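PDB 5X0J: ADP-dependent L-serine kinase SerK from Thermococcus kodakarensis KOD1, which transfers a phosphate group from ADP to free L-serine, giving O-phospho-L-serine and AMP in the first step of cysteine biosynthesis from serine. Local coordinates for residues A[35-38]-A[39-43]; A[108-111]-A[112-116]; A[132-136]-A[137-141]. The protein carries 1 engineered substitution. One frame throughout, in Å; residues are numbered along the deposited sequence. Where two conformers were deposited one is given.

Contact 1: residues A[35-38]-A[39-43]. With AMP (adenosine monophosphate), chain B.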
loop_
_atom_site.group_PDB
_atom_site.type_symbol
_atom_site.label_atom_id
_atom_site.label_comp_id
_atom_site.label_asym_id
_atom_site.label_seq_id
_atom_site.Cartn_x
_atom_site.Cartn_y
_atom_site.Cartn_z
ATOM N N LYS A 35 -1.109 -11.129 -2.617
ATOM C CA LYS A 35 -2.265 -11.547 -1.806
ATOM C C LYS A 35 -3.388 -10.513 -1.767
ATOM O O LYS A 35 -4.552 -10.871 -1.606
ATOM C CB LYS A 35 -1.849 -11.861 -0.376
ATOM C CG LYS A 35 -0.964 -13.081 -0.236
ATOM C CD LYS A 35 -1.680 -14.395 -0.403
ATOM C CE LYS A 35 -0.871 -15.502 0.262
ATOM N NZ LYS A 35 -1.393 -16.844 -0.085
ATOM N N GLU A 36 -3.044 -9.234 -1.888
ATOM C CA GLU A 36 -4.044 -8.154 -1.947
ATOM C C GLU A 36 -4.810 -8.218 -3.276
ATOM O O GLU A 36 -6.037 -8.108 -3.304
ATOM C CB GLU A 36 -3.344 -6.805 -1.770
ATOM C CG GLU A 36 -4.228 -5.560 -1.689
ATOM C CD GLU A 36 -4.845 -5.299 -0.332
ATOM O OE1 GLU A 36 -4.815 -4.122 0.101
ATOM O OE2 GLU A 36 -5.319 -6.260 0.294
ATOM N N LEU A 37 -4.081 -8.406 -4.372
ATOM C CA LEU A 37 -4.685 -8.560 -5.694
ATOM C C LEU A 37 -5.619 -9.773 -5.741
ATOM O O LEU A 37 -6.769 -9.672 -6.178
ATOM C CB LEU A 37 -3.582 -8.705 -6.754
ATOM C CG LEU A 37 -4.053 -8.817 -8.202
ATOM C CD1 LEU A 37 -4.924 -7.629 -8.587
ATOM C CD2 LEU A 37 -2.849 -8.953 -9.123
ATOM N N GLU A 38 -5.124 -10.911 -5.269
ATOM C CA GLU A 38 -5.903 -12.148 -5.267
ATOM C C GLU A 38 -7.177 -11.996 -4.453
ATOM O O GLU A 38 -8.260 -12.371 -4.912
ATOM C CB GLU A 38 -5.085 -13.298 -4.700
ATOM C CG GLU A 38 -3.961 -13.749 -5.616
ATOM C CD GLU A 38 -3.020 -14.748 -4.961
ATOM O OE1 GLU A 38 -2.996 -14.859 -3.710
ATOM O OE2 GLU A 38 -2.275 -15.412 -5.718
ATOM N N ALA A 39 -7.059 -11.430 -3.254
ATOM C CA ALA A 39 -8.224 -11.268 -2.373
ATOM C C ALA A 39 -9.276 -10.373 -3.001
ATOM O O ALA A 39 -10.469 -10.673 -2.928
ATOM C CB ALA A 39 -7.807 -10.731 -1.018
ATOM N N PHE A 40 -8.855 -9.286 -3.638
ATOM C CA PHE A 40 -9.805 -8.449 -4.342
ATOM C C PHE A 40 -10.517 -9.222 -5.462
ATOM O O PHE A 40 -11.733 -9.156 -5.586
ATOM C CB PHE A 40 -9.187 -7.176 -4.917
ATOM C CG PHE A 40 -10.103 -6.507 -5.876
ATOM C CD1 PHE A 40 -11.266 -5.897 -5.414
ATOM C CD2 PHE A 40 -9.895 -6.603 -7.243
ATOM C CE1 PHE A 40 -12.173 -5.348 -6.308
ATOM C CE2 PHE A 40 -10.795 -6.043 -8.136
ATOM C CZ PHE A 40 -11.934 -5.414 -7.668
ATOM N N ILE A 41 -9.753 -9.932 -6.286
ATOM C CA ILE A 41 -10.337 -10.645 -7.425
ATOM C C ILE A 41 -11.353 -11.688 -6.963
ATOM O O ILE A 41 -12.456 -11.755 -7.498
ATOM C CB ILE A 41 -9.251 -11.271 -8.313
ATOM C CG1 ILE A 41 -8.500 -10.153 -9.047
ATOM C CG2 ILE A 41 -9.867 -12.212 -9.349
ATOM C CD1 ILE A 41 -7.263 -10.591 -9.796
ATOM N N GLU A 42 -11.002 -12.471 -5.951
ATOM C CA GLU A 42 -11.930 -13.477 -5.421
ATOM C C GLU A 42 -13.157 -12.849 -4.764
ATOM O O GLU A 42 -14.275 -13.348 -4.935
ATOM C CB GLU A 42 -11.235 -14.405 -4.419
ATOM C CG GLU A 42 -10.171 -15.300 -5.034
ATOM C CD GLU A 42 -10.664 -15.994 -6.287
ATOM O OE1 GLU A 42 -11.504 -16.907 -6.159
ATOM O OE2 GLU A 42 -10.269 -15.593 -7.413
ATOM N N SER A 43 -12.966 -11.757 -4.022
ATOM C CA SER A 43 -14.088 -11.049 -3.410
ATOM C C SER A 43 -15.067 -10.505 -4.439
ATOM O O SER A 43 -16.262 -10.729 -4.333
ATOM C CB SER A 43 -13.603 -9.895 -2.538
ATOM O OG SER A 43 -14.706 -9.138 -2.059
HETATM P P AMP B . -6.560 -1.368 -3.477
HETATM O O1P AMP B . -7.581 -1.597 -4.580
HETATM O O2P AMP B . -5.137 -1.323 -3.996
HETATM O O3P AMP B . -6.944 -0.210 -2.595
HETATM O "O5'" AMP B . -6.588 -2.682 -2.551
HETATM C "C5'" AMP B . -7.680 -3.598 -2.543
HETATM C "C4'" AMP B . -8.934 -2.912 -2.030
HETATM O "O4'" AMP B . -10.068 -3.631 -2.472
HETATM C "C3'" AMP B . -9.124 -2.860 -0.498
HETATM O "O3'" AMP B . -9.408 -1.517 -0.117
HETATM C "C2'" AMP B . -10.330 -3.736 -0.161
HETATM O "O2'" AMP B . -11.093 -3.263 0.945
HETATM C "C1'" AMP B . -11.050 -3.607 -1.474
HETATM N N9 AMP B . -12.076 -4.620 -1.790
HETATM C C8 AMP B . -12.157 -5.899 -1.379
HETATM N N7 AMP B . -13.238 -6.515 -1.917
HETATM C C5 AMP B . -13.847 -5.609 -2.692
HETATM C C6 AMP B . -15.048 -5.588 -3.544
HETATM N N6 AMP B . -15.806 -6.700 -3.667
HETATM N N1 AMP B . -15.337 -4.430 -4.181
HETATM C C2 AMP B . -14.582 -3.312 -4.068
HETATM N N3 AMP B . -13.482 -3.262 -3.300
HETATM C C4 AMP B . -13.084 -4.358 -2.610
HETATM O O HOH W 1 -7.782 -14.346 -7.144
#
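The phenyl ring of F40, whose CB rests on the carbonyl oxygen of E36 one helical turn back, meets the adenine of AMP with its edge. CD1 of F40 lies 3.7 Å from AMP C4, over the face of the purine, and CE1 lies beyond it over C2 and N3; the phenyl and purine planes are nearly perpendicular, a T-shaped (edge-to-face) contact. At the adenine edge, OG of S43 donates a hydrogen bond of 3.0 Å to AMP N7. The third flat group, the carboxylate of E36, sits at the ribose-phosphate end, with OE1 3.5 Å from AMP O5'. That oxygen forms a salt bridge with K221, a phosphoserine-binding residue, while OE2 accepts from the backbone N of V3, so both oxygens of this buried carboxylate are held. The residues span about two turns of helix 34-47, in the ParB-like N-terminal domain, and their i, i+4, i+7 spacing brings E36, F40 and S43 down one flank to the nucleotide. F40 swings its ring out toward the base because its chi1 of 167° sets CG opposite the backbone N. Backbone bonds of the i to i+4 kind hold the spacing, among them F40 N to E36 O at 3.1 Å. On another flank L37 and I41 run side by side in the same direction, their CD1 atoms 4.0 Å apart, and pack on A75 and K79 of helix 71-80. A water donates to both E38 O and E42 OE2, the latter at 2.8 Å.

Contact 2: residues A[108-111]-A[112-116]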
loop_
_atom_site.group_PDB
_atom_site.type_symbol
_atom_site.label_atom_id
_atom_site.label_comp_id
_atom_site.label_asym_id
_atom_site.label_seq_id
_atom_site.Cartn_x
_atom_site.Cartn_y
_atom_site.Cartn_z
ATOM N N GLY A 108 6.305 -14.514 11.430
ATOM C CA GLY A 108 7.172 -15.542 10.866
ATOM C C GLY A 108 8.578 -15.460 11.411
ATOM O O GLY A 108 8.852 -14.703 12.352
ATOM N N ASP A 109 9.474 -16.241 10.814
ATOM C CA ASP A 109 10.826 -16.379 11.339
ATOM C C ASP A 109 11.750 -15.273 10.823
ATOM O O ASP A 109 12.017 -15.201 9.616
ATOM C CB ASP A 109 11.421 -17.731 10.977
ATOM C CG ASP A 109 12.784 -17.925 11.598
ATOM O OD1 ASP A 109 12.860 -18.042 12.836
ATOM O OD2 ASP A 109 13.785 -17.917 10.868
ATOM N N LEU A 110 12.249 -14.446 11.744
ATOM C CA LEU A 110 13.203 -13.380 11.429
ATOM C C LEU A 110 14.382 -13.877 10.604
ATOM O O LEU A 110 14.696 -13.307 9.569
ATOM C CB LEU A 110 13.739 -12.720 12.700
ATOM C CG LEU A 110 14.852 -11.679 12.479
ATOM C CD1 LEU A 110 14.287 -10.441 11.779
ATOM C CD2 LEU A 110 15.538 -11.330 13.790
ATOM N N ASN A 111 15.054 -14.922 11.075
ATOM C CA ASN A 111 16.264 -15.396 10.399
ATOM C C ASN A 111 16.013 -15.810 8.947
ATOM O O ASN A 111 16.815 -15.506 8.067
ATOM C CB ASN A 111 16.927 -16.537 11.187
ATOM C CG ASN A 111 17.466 -16.087 12.545
ATOM O OD1 ASN A 111 17.679 -14.897 12.798
ATOM N ND2 ASN A 111 17.702 -17.053 13.426
ATOM N N GLU A 112 14.883 -16.461 8.695
ATOM C CA GLU A 112 14.487 -16.824 7.334
ATOM C C GLU A 112 14.266 -15.588 6.446
ATOM O O GLU A 112 14.706 -15.560 5.295
ATOM C CB GLU A 112 13.212 -17.667 7.363
ATOM C CG GLU A 112 12.903 -18.379 6.061
ATOM C CD GLU A 112 11.756 -19.370 6.191
ATOM O OE1 GLU A 112 10.863 -19.177 7.059
ATOM O OE2 GLU A 112 11.753 -20.347 5.428
ATOM N N VAL A 113 13.576 -14.586 6.986
ATOM C CA VAL A 113 13.346 -13.325 6.268
ATOM C C VAL A 113 14.691 -12.634 5.989
ATOM O O VAL A 113 14.967 -12.252 4.852
ATOM C CB VAL A 113 12.355 -12.395 7.023
ATOM C CG1 VAL A 113 12.241 -11.029 6.350
ATOM C CG2 VAL A 113 10.969 -13.034 7.098
ATOM N N VAL A 114 15.542 -12.521 7.008
ATOM C CA VAL A 114 16.858 -11.878 6.837
ATOM C C VAL A 114 17.708 -12.583 5.767
ATOM O O VAL A 114 18.320 -11.920 4.917
ATOM C CB VAL A 114 17.609 -11.765 8.184
ATOM C CG1 VAL A 114 19.054 -11.304 7.978
ATOM C CG2 VAL A 114 16.879 -10.809 9.114
ATOM N N GLU A 115 17.748 -13.914 5.801
ATOM C CA GLU A 115 18.448 -14.745 4.805
ATOM C C GLU A 115 17.978 -14.423 3.389
ATOM O O GLU A 115 18.772 -14.265 2.453
ATOM C CB GLU A 115 18.201 -16.239 5.109
ATOM C CG GLU A 115 18.783 -17.240 4.117
ATOM C CD GLU A 115 18.634 -18.681 4.584
ATOM O OE1 GLU A 115 17.532 -19.054 5.045
ATOM O OE2 GLU A 115 19.616 -19.442 4.474
ATOM N N ARG A 116 16.653 -14.358 3.229
ATOM C CA ARG A 116 16.067 -14.049 1.914
ATOM C C ARG A 116 16.362 -12.615 1.472
ATOM O O ARG A 116 16.628 -12.377 0.295
ATOM C CB ARG A 116 14.553 -14.321 1.882
ATOM C CG ARG A 116 14.187 -15.795 1.773
ATOM C CD ARG A 116 14.394 -16.337 0.364
ATOM N NE ARG A 116 13.361 -15.911 -0.579
ATOM C CZ ARG A 116 12.148 -16.457 -0.693
ATOM N NH1 ARG A 116 11.780 -17.467 0.081
ATOM N NH2 ARG A 116 11.292 -15.979 -1.592
HETATM O O HOH W 2 8.622 -18.166 8.915
#
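D109 and E112 meet at the start of helix 110-119 with their side chains crossing at about a right angle and their carboxylate planes 66° apart. D109 is the N-cap: its OD2 accepts from the backbone N of E112 at 2.8 Å, approached on the anti side of the carboxylate and 28° out of its plane. A chi1 of -176° folds the D109 carboxylate over the first turn, where its negative charge would be expected to suit the positive end of the helix dipole. The extended side chain of E112 ends one water away from the backbone N of D109: the reciprocal bond of a capping box is replaced by a bridge in which the water accepts from D109 N and donates to E112 OE1. The two acids keep their charges apart, D109 OD2 and E112 OE1 being 5.0 Å from each other. L110 and V114 are oriented quite differently: they lie alongside, pointing the same way, and both rest on L143 of strand 141-144. V113 faces M168 of helix 155-170, and R116, about two turns beyond the cap, forms salt bridges with E167 and E171, so the helix is fastened to its neighbours on two flanks. Where L110 and V114 touch, CG2 of V114 comes within 3.7 Å of L110 CD1 and also lies 3.3 Å from L110 O, the carbonyl oxygen that accepts from V114 N.

Contact 3: residues A[132-136]-A[137-141]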
loop_
_atom_site.group_PDB
_atom_site.type_symbol
_atom_site.label_atom_id
_atom_site.label_comp_id
_atom_site.label_asym_id
_atom_site.label_seq_id
_atom_site.Cartn_x
_atom_site.Cartn_y
_atom_site.Cartn_z
ATOM N N GLU A 132 14.895 5.474 13.919
ATOM C CA GLU A 132 14.964 6.919 13.702
ATOM C C GLU A 132 15.660 7.277 12.392
ATOM O O GLU A 132 15.238 8.214 11.712
ATOM C CB GLU A 132 15.543 7.663 14.916
ATOM C CG GLU A 132 14.549 7.785 16.076
ATOM C CD GLU A 132 13.173 8.325 15.665
ATOM O OE1 GLU A 132 13.101 9.335 14.930
ATOM O OE2 GLU A 132 12.146 7.744 16.067
ATOM N N LYS A 133 16.667 6.500 11.989
ATOM C CA LYS A 133 17.251 6.677 10.661
ATOM C C LYS A 133 16.195 6.514 9.562
ATOM O O LYS A 133 16.147 7.305 8.606
ATOM C CB LYS A 133 18.413 5.702 10.431
ATOM C CG LYS A 133 19.656 5.998 11.264
ATOM C CD LYS A 133 20.680 4.907 11.095
ATOM C CE LYS A 133 21.850 5.131 12.035
ATOM N NZ LYS A 133 22.913 4.146 11.729
ATOM N N ALA A 134 15.339 5.502 9.707
ATOM C CA ALA A 134 14.281 5.255 8.720
ATOM C C ALA A 134 13.261 6.382 8.725
ATOM O O ALA A 134 12.851 6.833 7.647
ATOM C CB ALA A 134 13.600 3.930 8.991
ATOM N N GLU A 135 12.871 6.858 9.904
ATOM C CA GLU A 135 11.930 7.980 9.989
ATOM C C GLU A 135 12.480 9.248 9.334
ATOM O O GLU A 135 11.708 10.043 8.785
ATOM C CB GLU A 135 11.504 8.260 11.438
ATOM C CG GLU A 135 10.675 7.151 12.081
ATOM C CD GLU A 135 9.235 7.061 11.606
ATOM O OE1 GLU A 135 8.877 7.657 10.576
ATOM O OE2 GLU A 135 8.461 6.342 12.256
ATOM N N ARG A 136 13.801 9.421 9.368
ATOM C CA ARG A 136 14.467 10.548 8.689
ATOM C C ARG A 136 14.733 10.326 7.193
ATOM O O ARG A 136 15.235 11.230 6.516
ATOM C CB ARG A 136 15.779 10.909 9.398
ATOM C CG ARG A 136 15.582 11.452 10.805
ATOM C CD ARG A 136 16.853 12.093 11.354
ATOM N NE ARG A 136 17.978 11.151 11.379
ATOM C CZ ARG A 136 18.284 10.317 12.379
ATOM N NH1 ARG A 136 17.601 10.293 13.527
ATOM N NH2 ARG A 136 19.329 9.505 12.233
ATOM N N GLY A 137 14.406 9.140 6.680
ATOM C CA GLY A 137 14.586 8.826 5.265
ATOM C C GLY A 137 16.012 8.495 4.869
ATOM O O GLY A 137 16.352 8.518 3.695
ATOM N N GLU A 138 16.842 8.144 5.844
ATOM C CA GLU A 138 18.271 7.914 5.611
ATOM C C GLU A 138 18.582 6.506 5.136
ATOM O O GLU A 138 19.658 6.263 4.587
ATOM C CB GLU A 138 19.051 8.202 6.893
ATOM C CG GLU A 138 19.046 9.680 7.252
ATOM C CD GLU A 138 19.478 9.971 8.673
ATOM O OE1 GLU A 138 19.816 9.036 9.424
ATOM O OE2 GLU A 138 19.466 11.159 9.051
ATOM N N ILE A 139 17.670 5.573 5.392
ATOM C CA ILE A 139 17.783 4.180 4.982
ATOM C C ILE A 139 16.461 3.746 4.347
ATOM O O ILE A 139 15.455 4.451 4.475
ATOM C CB ILE A 139 18.140 3.273 6.185
ATOM C CG1 ILE A 139 17.090 3.347 7.300
ATOM C CG2 ILE A 139 19.505 3.659 6.749
ATOM C CD1 ILE A 139 17.362 2.386 8.440
ATOM N N ALA A 140 16.472 2.595 3.677
ATOM C CA ALA A 140 15.285 2.111 2.956
ATOM C C ALA A 140 14.192 1.692 3.943
ATOM O O ALA A 140 13.032 2.084 3.808
ATOM C CB ALA A 140 15.664 0.947 2.058
ATOM N N PHE A 141 14.571 0.892 4.932
ATOM C CA PHE A 141 13.659 0.446 5.975
ATOM C C PHE A 141 14.447 0.158 7.246
ATOM O O PHE A 141 15.608 -0.262 7.173
ATOM C CB PHE A 141 12.989 -0.888 5.606
ATOM C CG PHE A 141 11.807 -0.804 4.669
ATOM C CD1 PHE A 141 10.590 -0.251 5.073
ATOM C CD2 PHE A 141 11.879 -1.387 3.409
ATOM C CE1 PHE A 141 9.490 -0.248 4.219
ATOM C CE2 PHE A 141 10.791 -1.362 2.554
ATOM C CZ PHE A 141 9.596 -0.805 2.957
HETATM O O HOH W 3 12.800 5.529 5.025
#
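A bend at chi3 (-58°) turns the guanidinium of R136 back on its own chain, while E138, with CG beside its backbone N (chi1 -68°) and extended beyond, brings its carboxylate up to meet it. The grip is side-on and uses two nitrogens: NE of R136 donates to E138 OE2 at 2.8 Å, almost straight and in the guanidinium plane, and NH2 donates to OE1 at 2.9 Å. The two flat groups are not coplanar; their planes stand 58° apart, and NE reaches OE2 from above the carboxylate. On one face of the guanidinium, near its rim, lies E132 O. Between the bridged residues the chain ends helix 130-135 in a Schellman motif: G137 takes positive phi, E138 N bonds back to K133 O at 3.0 Å, and G137 N to A134 O at 2.9 Å. I139 then folds its side chain onto the last turn, where CG1 lies 3.9 Å from A134 CB and CD1 reaches K133 CB. Without CG1 and CD1 of I139, as with an alanine here, the A134 methyl and K133 CB would probably lose their apolar cover and a gap would open beside them. The amino end of K133 points elsewhere, to a salt bridge with D127. A water donates to both A134 O and I139 O, tying the helix end to the segment that enters strand 141-144 through a classic beta bulge, where A140 and F141 both face I151.

In the fold
Contact 1 belongs to the ParB-like N-terminal domain and lines the AMP pocket, whereas contacts 2 and 3 both lie in the SerK C-terminal domain. No two of them touch. Centre to centre, residues 35-43 lie about 25 Å from residues 108-116 and about 31 Å from residues 132-141, and the latter two regions are about 21 Å apart. Strand 141-144 and helix 155-170 connect contacts 2 and 3, since F141 begins the strand that L110 and V114 pack on, and both contacts touch the helix. The approach of contact 3 to the site is indirect: the side chain of F141 is about 8 Å from that of K221, the partner of E36, and about 13 Å from the bound phosphoserine.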